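VP5 (Halorubrum pleomorphic virus 6, PDB 6QGL) probably serves as the envelope spike that fuses the membrane of this haloarchaeal pleomorphic virus with that of its host. Local coordinates at residues 144-156 with 212-224. Sequence-based numbering, arbitrary orientation.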
ATOM      1  N   GLY A 144      14.316  24.042  13.740  1.00 59.65           N
ATOM      2  CA  GLY A 144      14.979  23.208  14.733  1.00 59.22           C
ATOM      3  C   GLY A 144      14.923  21.736  14.381  1.00 61.83           C
ATOM      4  O   GLY A 144      13.995  21.295  13.691  1.00 60.99           O
ATOM      5  N   LEU A 145      15.914  20.967  14.867  1.00 57.98           N
ATOM      6  CA  LEU A 145      15.996  19.519  14.666  1.00 57.00           C
ATOM      7  C   LEU A 145      14.827  18.806  15.327  1.00 61.03           C
ATOM      8  O   LEU A 145      14.411  17.752  14.846  1.00 60.55           O
ATOM      9  CB  LEU A 145      17.317  18.957  15.203  1.00 57.26           C
ATOM     10  CG  LEU A 145      18.563  19.207  14.365  1.00 61.88           C
ATOM     11  CD1 LEU A 145      19.796  18.921  15.163  1.00 62.78           C
ATOM     12  CD2 LEU A 145      18.574  18.356  13.111  1.00 63.59           C
ATOM     13  N   SER A 146      14.272  19.400  16.407  1.00 58.02           N
ATOM     14  CA  SER A 146      13.109  18.892  17.139  1.00 58.33           C
ATOM     15  C   SER A 146      11.883  18.766  16.227  1.00 61.31           C
ATOM     16  O   SER A 146      10.956  18.023  16.552  1.00 61.40           O
ATOM     17  CB  SER A 146      12.790  19.795  18.326  1.00 63.49           C
ATOM     18  OG  SER A 146      12.439  21.102  17.904  1.00 72.65           O
ATOM     19  N   TYR A 147      11.882  19.479  15.086  1.00 56.98           N
ATOM     20  CA  TYR A 147      10.783  19.413  14.133  1.00 56.57           C
ATOM     21  C   TYR A 147      10.823  18.137  13.280  1.00 59.70           C
ATOM     22  O   TYR A 147       9.772  17.533  13.049  1.00 59.73           O
ATOM     23  CB  TYR A 147      10.726  20.668  13.232  1.00 57.65           C
ATOM     24  CG  TYR A 147       9.522  20.655  12.314  1.00 59.61           C
ATOM     25  CD1 TYR A 147       8.274  21.078  12.763  1.00 62.65           C
ATOM     26  CD2 TYR A 147       9.607  20.126  11.027  1.00 59.59           C
ATOM     27  CE1 TYR A 147       7.147  21.001  11.947  1.00 63.72           C
ATOM     28  CE2 TYR A 147       8.486  20.039  10.205  1.00 60.78           C
ATOM     29  CZ  TYR A 147       7.260  20.489  10.666  1.00 68.73           C
ATOM     30  OH  TYR A 147       6.155  20.430   9.856  1.00 70.17           O
ATOM     31  N   ILE A 148      12.019  17.763  12.780  1.00 55.16           N
ATOM     32  CA  ILE A 148      12.225  16.639  11.862  1.00 53.99           C
ATOM     33  C   ILE A 148      12.682  15.329  12.559  1.00 57.62           C
ATOM     34  O   ILE A 148      12.386  14.246  12.050  1.00 56.76           O
ATOM     35  CB  ILE A 148      13.184  17.083  10.710  1.00 56.70           C
ATOM     36  CG1 ILE A 148      13.122  16.129   9.490  1.00 56.47           C
ATOM     37  CG2 ILE A 148      14.629  17.314  11.180  1.00 57.54           C
ATOM     38  CD1 ILE A 148      11.778  16.087   8.746  1.00 61.84           C
ATOM     39  N   THR A 149      13.404  15.419  13.687  1.00 54.56           N
ATOM     40  CA  THR A 149      13.844  14.230  14.417  1.00 54.15           C
ATOM     41  C   THR A 149      13.347  14.305  15.855  1.00 59.78           C
ATOM     42  O   THR A 149      14.016  14.883  16.715  1.00 60.33           O
ATOM     43  CB  THR A 149      15.366  13.999  14.309  1.00 58.05           C
ATOM     44  OG1 THR A 149      16.064  15.126  14.834  1.00 57.69           O
ATOM     45  CG2 THR A 149      15.831  13.679  12.896  1.00 54.49           C
ATOM     46  N   ASP A 150      12.145  13.760  16.103  1.00 57.06           N
ATOM     47  CA  ASP A 150      11.550  13.714  17.440  1.00 58.30           C
ATOM     48  C   ASP A 150      11.298  12.262  17.819  1.00 62.42           C
ATOM     49  O   ASP A 150      10.410  11.614  17.259  1.00 61.91           O
ATOM     50  CB  ASP A 150      10.262  14.559  17.537  1.00 60.91           C
ATOM     51  CG  ASP A 150       9.607  14.598  18.914  1.00 72.02           C
ATOM     52  OD1 ASP A 150      10.166  13.996  19.864  1.00 73.10           O
ATOM     53  OD2 ASP A 150       8.542  15.232  19.043  1.00 78.46           O
ATOM     54  N   PHE A 151      12.095  11.757  18.765  1.00 59.58           N
ATOM     55  CA  PHE A 151      12.005  10.376  19.233  1.00 59.82           C
ATOM     56  C   PHE A 151      11.428  10.308  20.646  1.00 66.36           C
ATOM     57  O   PHE A 151      11.389   9.236  21.244  1.00 67.22           O
ATOM     58  CB  PHE A 151      13.365   9.656  19.074  1.00 60.88           C
ATOM     59  CG  PHE A 151      13.736   9.513  17.608  1.00 60.71           C
ATOM     60  CD1 PHE A 151      14.242  10.594  16.892  1.00 63.19           C
ATOM     61  CD2 PHE A 151      13.457   8.341  16.915  1.00 62.14           C
ATOM     62  CE1 PHE A 151      14.521  10.486  15.527  1.00 62.78           C
ATOM     63  CE2 PHE A 151      13.736   8.234  15.550  1.00 63.60           C
ATOM     64  CZ  PHE A 151      14.253   9.312  14.864  1.00 61.18           C
ATOM     65  N   GLY A 152      10.941  11.446  21.140  1.00 63.96           N
ATOM     66  CA  GLY A 152      10.329  11.545  22.459  1.00 65.96           C
ATOM     67  C   GLY A 152      10.850  12.702  23.281  1.00 71.41           C
ATOM     68  O   GLY A 152      10.062  13.443  23.873  1.00 72.92           O
ATOM     69  N   ASP A 153      12.186  12.853  23.324  1.00 67.34           N
ATOM     70  CA  ASP A 153      12.868  13.925  24.048  1.00 68.07           C
ATOM     71  C   ASP A 153      13.795  14.678  23.070  1.00 69.44           C
ATOM     72  O   ASP A 153      15.014  14.477  23.081  1.00 68.57           O
ATOM     73  CB  ASP A 153      13.627  13.358  25.259  1.00 71.70           C
ATOM     74  CG  ASP A 153      14.266  14.402  26.151  1.00 84.60           C
ATOM     75  OD1 ASP A 153      14.109  15.606  25.865  1.00 85.39           O
ATOM     76  OD2 ASP A 153      14.920  14.013  27.136  1.00 92.02           O
ATOM     77  N   PRO A 154      13.219  15.553  22.214  1.00 64.64           N
ATOM     78  CA  PRO A 154      14.035  16.242  21.203  1.00 62.78           C
ATOM     79  C   PRO A 154      14.779  17.482  21.710  1.00 66.32           C
ATOM     80  O   PRO A 154      14.521  18.604  21.262  1.00 65.88           O
ATOM     81  CB  PRO A 154      13.018  16.556  20.108  1.00 63.67           C
ATOM     82  CG  PRO A 154      11.744  16.765  20.847  1.00 69.54           C
ATOM     83  CD  PRO A 154      11.787  15.889  22.064  1.00 66.46           C
ATOM     84  N   ARG A 155      15.734  17.266  22.630  1.00 62.70           N
ATOM     85  CA  ARG A 155      16.564  18.317  23.223  1.00 62.58           C
ATOM     86  C   ARG A 155      17.976  18.206  22.635  1.00 64.83           C
ATOM     87  O   ARG A 155      18.717  17.287  22.984  1.00 64.70           O
ATOM     88  CB  ARG A 155      16.562  18.194  24.757  1.00 63.75           C
ATOM     89  CG  ARG A 155      15.222  18.555  25.385  1.00 72.30           C
ATOM     90  CD  ARG A 155      15.340  18.731  26.884  1.00 84.70           C
ATOM     91  NE  ARG A 155      15.193  17.468  27.607  1.00 92.91           N
ATOM     92  CZ  ARG A 155      15.411  17.317  28.910  1.00108.02           C
ATOM     93  NH1 ARG A 155      15.815  18.347  29.646  1.00 96.55           N
ATOM     94  NH2 ARG A 155      15.242  16.135  29.484  1.00 94.17           N
ATOM     95  N   PHE A 156      18.324  19.105  21.696  1.00 59.90           N
ATOM     96  CA  PHE A 156      19.606  19.051  20.979  1.00 58.90           C
ATOM     97  C   PHE A 156      20.636  20.102  21.425  1.00 63.34           C
ATOM     98  O   PHE A 156      21.541  20.453  20.659  1.00 62.48           O
ATOM     99  CB  PHE A 156      19.358  19.120  19.462  1.00 59.01           C
ATOM    100  CG  PHE A 156      18.491  17.997  18.942  1.00 59.47           C
ATOM    101  CD1 PHE A 156      17.124  18.172  18.780  1.00 62.13           C
ATOM    102  CD2 PHE A 156      19.039  16.754  18.649  1.00 60.95           C
ATOM    103  CE1 PHE A 156      16.321  17.130  18.315  1.00 62.23           C
ATOM    104  CE2 PHE A 156      18.232  15.711  18.189  1.00 62.83           C
ATOM    105  CZ  PHE A 156      16.880  15.906  18.025  1.00 60.61           C
ATOM    106  N   SER A 212      17.294   1.138  23.067  1.00 67.92           N
ATOM    107  CA  SER A 212      16.255   2.157  23.247  1.00 67.82           C
ATOM    108  C   SER A 212      16.389   2.764  24.639  1.00 74.02           C
ATOM    109  O   SER A 212      16.174   2.070  25.636  1.00 75.78           O
ATOM    110  CB  SER A 212      14.860   1.578  23.037  1.00 71.20           C
ATOM    111  OG  SER A 212      13.866   2.568  23.251  1.00 79.92           O
ATOM    112  N   THR A 213      16.779   4.044  24.708  1.00 70.31           N
ATOM    113  CA  THR A 213      16.959   4.764  25.972  1.00 72.09           C
ATOM    114  C   THR A 213      16.196   6.071  25.889  1.00 75.29           C
ATOM    115  O   THR A 213      16.466   6.853  24.981  1.00 73.15           O
ATOM    116  CB  THR A 213      18.453   5.004  26.246  1.00 80.84           C
ATOM    117  OG1 THR A 213      19.177   3.781  26.083  1.00 80.29           O
ATOM    118  CG2 THR A 213      18.715   5.592  27.630  1.00 81.38           C
ATOM    119  N   ASN A 214      15.243   6.316  26.820  1.00 73.48           N
ATOM    120  CA  ASN A 214      14.422   7.538  26.836  1.00 73.39           C
ATOM    121  C   ASN A 214      14.020   7.854  25.385  1.00 75.22           C
ATOM    122  O   ASN A 214      14.186   8.978  24.910  1.00 74.07           O
ATOM    123  CB  ASN A 214      15.208   8.699  27.486  1.00 75.09           C
ATOM    124  CG  ASN A 214      14.416   9.964  27.719  1.00 94.67           C
ATOM    125  OD1 ASN A 214      13.206   9.944  27.964  1.00 89.23           O
ATOM    126  ND2 ASN A 214      15.091  11.101  27.643  1.00 85.96           N
ATOM    127  N   SER A 215      13.567   6.812  24.666  1.00 70.99           N
ATOM    128  CA  SER A 215      13.257   6.872  23.245  1.00 68.64           C
ATOM    129  C   SER A 215      12.013   6.111  22.826  1.00 72.10           C
ATOM    130  O   SER A 215      11.568   5.188  23.505  1.00 72.82           O
ATOM    131  CB  SER A 215      14.430   6.316  22.445  1.00 70.80           C
ATOM    132  OG  SER A 215      15.544   7.190  22.475  1.00 80.27           O
ATOM    133  N   ASN A 216      11.494   6.491  21.651  1.00 67.00           N
ATOM    134  CA  ASN A 216      10.377   5.885  20.937  1.00 66.19           C
ATOM    135  C   ASN A 216      10.978   5.408  19.625  1.00 68.23           C
ATOM    136  O   ASN A 216      11.731   6.166  19.006  1.00 66.51           O
ATOM    137  CB  ASN A 216       9.275   6.920  20.666  1.00 66.60           C
ATOM    138  CG  ASN A 216       8.659   7.522  21.904  1.00 91.45           C
ATOM    139  OD1 ASN A 216       8.803   7.014  23.020  1.00 90.48           O
ATOM    140  ND2 ASN A 216       7.950   8.627  21.728  1.00 81.69           N
ATOM    141  N   THR A 217      10.696   4.157  19.211  1.00 65.01           N
ATOM    142  CA  THR A 217      11.251   3.622  17.960  1.00 63.61           C
ATOM    143  C   THR A 217      10.852   4.549  16.817  1.00 67.60           C
ATOM    144  O   THR A 217      11.714   5.257  16.307  1.00 68.38           O
ATOM    145  CB  THR A 217      10.896   2.158  17.762  1.00 71.15           C
ATOM    146  OG1 THR A 217       9.482   2.049  17.701  1.00 73.33           O
ATOM    147  CG2 THR A 217      11.443   1.269  18.866  1.00 69.03           C
ATOM    148  N   TYR A 218       9.548   4.745  16.617  1.00 62.65           N
ATOM    149  CA  TYR A 218       8.976   5.650  15.610  1.00 60.99           C
ATOM    150  C   TYR A 218       9.397   7.127  15.742  1.00 63.57           C
ATOM    151  O   TYR A 218       9.734   7.582  16.840  1.00 63.82           O
ATOM    152  CB  TYR A 218       7.446   5.566  15.668  1.00 62.72           C
ATOM    153  CG  TYR A 218       6.866   5.913  17.021  1.00 65.72           C
ATOM    154  CD1 TYR A 218       6.856   4.983  18.059  1.00 68.51           C
ATOM    155  CD2 TYR A 218       6.321   7.171  17.266  1.00 67.20           C
ATOM    156  CE1 TYR A 218       6.338   5.303  19.311  1.00 70.90           C
ATOM    157  CE2 TYR A 218       5.798   7.502  18.514  1.00 69.76           C
ATOM    158  CZ  TYR A 218       5.806   6.563  19.533  1.00 78.05           C
ATOM    159  OH  TYR A 218       5.282   6.883  20.763  1.00 80.80           O
ATOM    160  N   ASN A 219       9.342   7.863  14.614  1.00 58.50           N
ATOM    161  CA  ASN A 219       9.610   9.298  14.534  1.00 57.94           C
ATOM    162  C   ASN A 219       8.273  10.048  14.493  1.00 62.65           C
ATOM    163  O   ASN A 219       7.311   9.548  13.904  1.00 62.39           O
ATOM    164  CB  ASN A 219      10.428   9.624  13.277  1.00 55.85           C
ATOM    165  CG  ASN A 219      10.994  11.032  13.209  1.00 69.86           C
ATOM    166  OD1 ASN A 219      11.048  11.778  14.196  1.00 62.78           O
ATOM    167  ND2 ASN A 219      11.447  11.420  12.030  1.00 58.81           N
ATOM    168  N   THR A 220       8.214  11.238  15.120  1.00 59.78           N
ATOM    169  CA  THR A 220       7.016  12.082  15.134  1.00 60.41           C
ATOM    170  C   THR A 220       7.341  13.415  14.457  1.00 63.13           C
ATOM    171  O   THR A 220       8.151  14.184  14.973  1.00 62.65           O
ATOM    172  CB  THR A 220       6.436  12.229  16.557  1.00 70.61           C
ATOM    173  OG1 THR A 220       6.325  10.942  17.168  1.00 71.33           O
ATOM    174  CG2 THR A 220       5.071  12.909  16.564  1.00 70.47           C
ATOM    175  N   VAL A 221       6.749  13.660  13.276  1.00 59.17           N
ATOM    176  CA  VAL A 221       6.950  14.894  12.504  1.00 58.77           C
ATOM    177  C   VAL A 221       5.578  15.492  12.205  1.00 64.49           C
ATOM    178  O   VAL A 221       4.798  14.886  11.465  1.00 64.46           O
ATOM    179  CB  VAL A 221       7.785  14.684  11.205  1.00 61.08           C
ATOM    180  CG1 VAL A 221       7.952  15.995  10.429  1.00 60.84           C
ATOM    181  CG2 VAL A 221       9.141  14.055  11.504  1.00 59.86           C
ATOM    182  N   ASP A 222       5.284  16.670  12.793  1.00 62.51           N
ATOM    183  CA  ASP A 222       4.018  17.396  12.642  1.00 63.96           C
ATOM    184  C   ASP A 222       2.800  16.488  12.949  1.00 68.81           C
ATOM    185  O   ASP A 222       1.890  16.344  12.129  1.00 69.34           O
ATOM    186  CB  ASP A 222       3.941  18.071  11.251  1.00 65.80           C
ATOM    187  CG  ASP A 222       2.800  19.052  11.056  1.00 79.98           C
ATOM    188  OD1 ASP A 222       2.564  19.882  11.964  1.00 82.48           O
ATOM    189  OD2 ASP A 222       2.157  19.004   9.988  1.00 86.55           O
ATOM    190  N   GLY A 223       2.848  15.832  14.112  1.00 65.10           N
ATOM    191  CA  GLY A 223       1.798  14.934  14.587  1.00 65.87           C
ATOM    192  C   GLY A 223       1.716  13.566  13.930  1.00 68.40           C
ATOM    193  O   GLY A 223       0.954  12.712  14.397  1.00 69.28           O
ATOM    194  N   THR A 224       2.490  13.342  12.847  1.00 62.41           N
ATOM    195  CA  THR A 224       2.524  12.084  12.099  1.00 60.78           C
ATOM    196  C   THR A 224       3.603  11.170  12.659  1.00 62.72           C
ATOM    197  O   THR A 224       4.768  11.567  12.729  1.00 61.51           O
ATOM    198  CB  THR A 224       2.731  12.363  10.595  1.00 67.68           C
ATOM    199  OG1 THR A 224       1.712  13.250  10.131  1.00 71.05           O
ATOM    200  CG2 THR A 224       2.741  11.096   9.747  1.00 64.11           C
TER
HETATM  201  O   HOH W   1       7.284  18.031  14.206  1.00 58.11           O
HETATM  202  O   HOH W   2       8.664   9.772  18.467  1.00 48.44           O
HETATM  203  O   HOH W   3       7.638  16.491  16.437  1.00 62.65           O
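Asn219 joins 219-221 to 144-156 through both ends of its amide. Its ND2 gives a nearly straight bond to Ile148 O (3.0 Å, 167°). Its OD1 accepts from Asp150 N at 3.0 Å, in the carbonyl plane. With CG anti to the backbone N (chi1 -169°), the amide reaches across to the backbone at Ile148 and Asp150. Being bound at both ends, it is fixed in rotation. It also stacks on the Phe151 ring, the planes 3° apart, with OD1 over one face near the rim.

One residue on, Thr220 N donates to Asp150 O at 3.1 Å. The same oxygen takes a bond from a water that also reaches Tyr218 O and Thr220 OG1. A second water bridges Asp150 OD2 and Thr220 O. Asp150 OD1 accepts from Gly152 N, an Asx turn.

Val221 lays CG1 against Ile148 CD1 (4.2 Å) and Tyr147 CE2. Tyr147 lies beside Asp222, its OH 3.5 Å from Asp222 CB, while Asp222 OD2 is hydrogen-bonded to Ser51 OG. Farther along, Asn214 ND2 meets Asp153 OD2 on its anti lone pair, and Arg155 grips the same carboxylate side-on.

His188 stacks on Phe151, and Leu130 of helix 97-140 touches Asn219. The contact thus ties the helical turn 145-148 and the loop that follows to a beta-hairpin, strands 219-221 and 224-226, closed by the type I' turn Val221-Thr224, and to the loop leading into it.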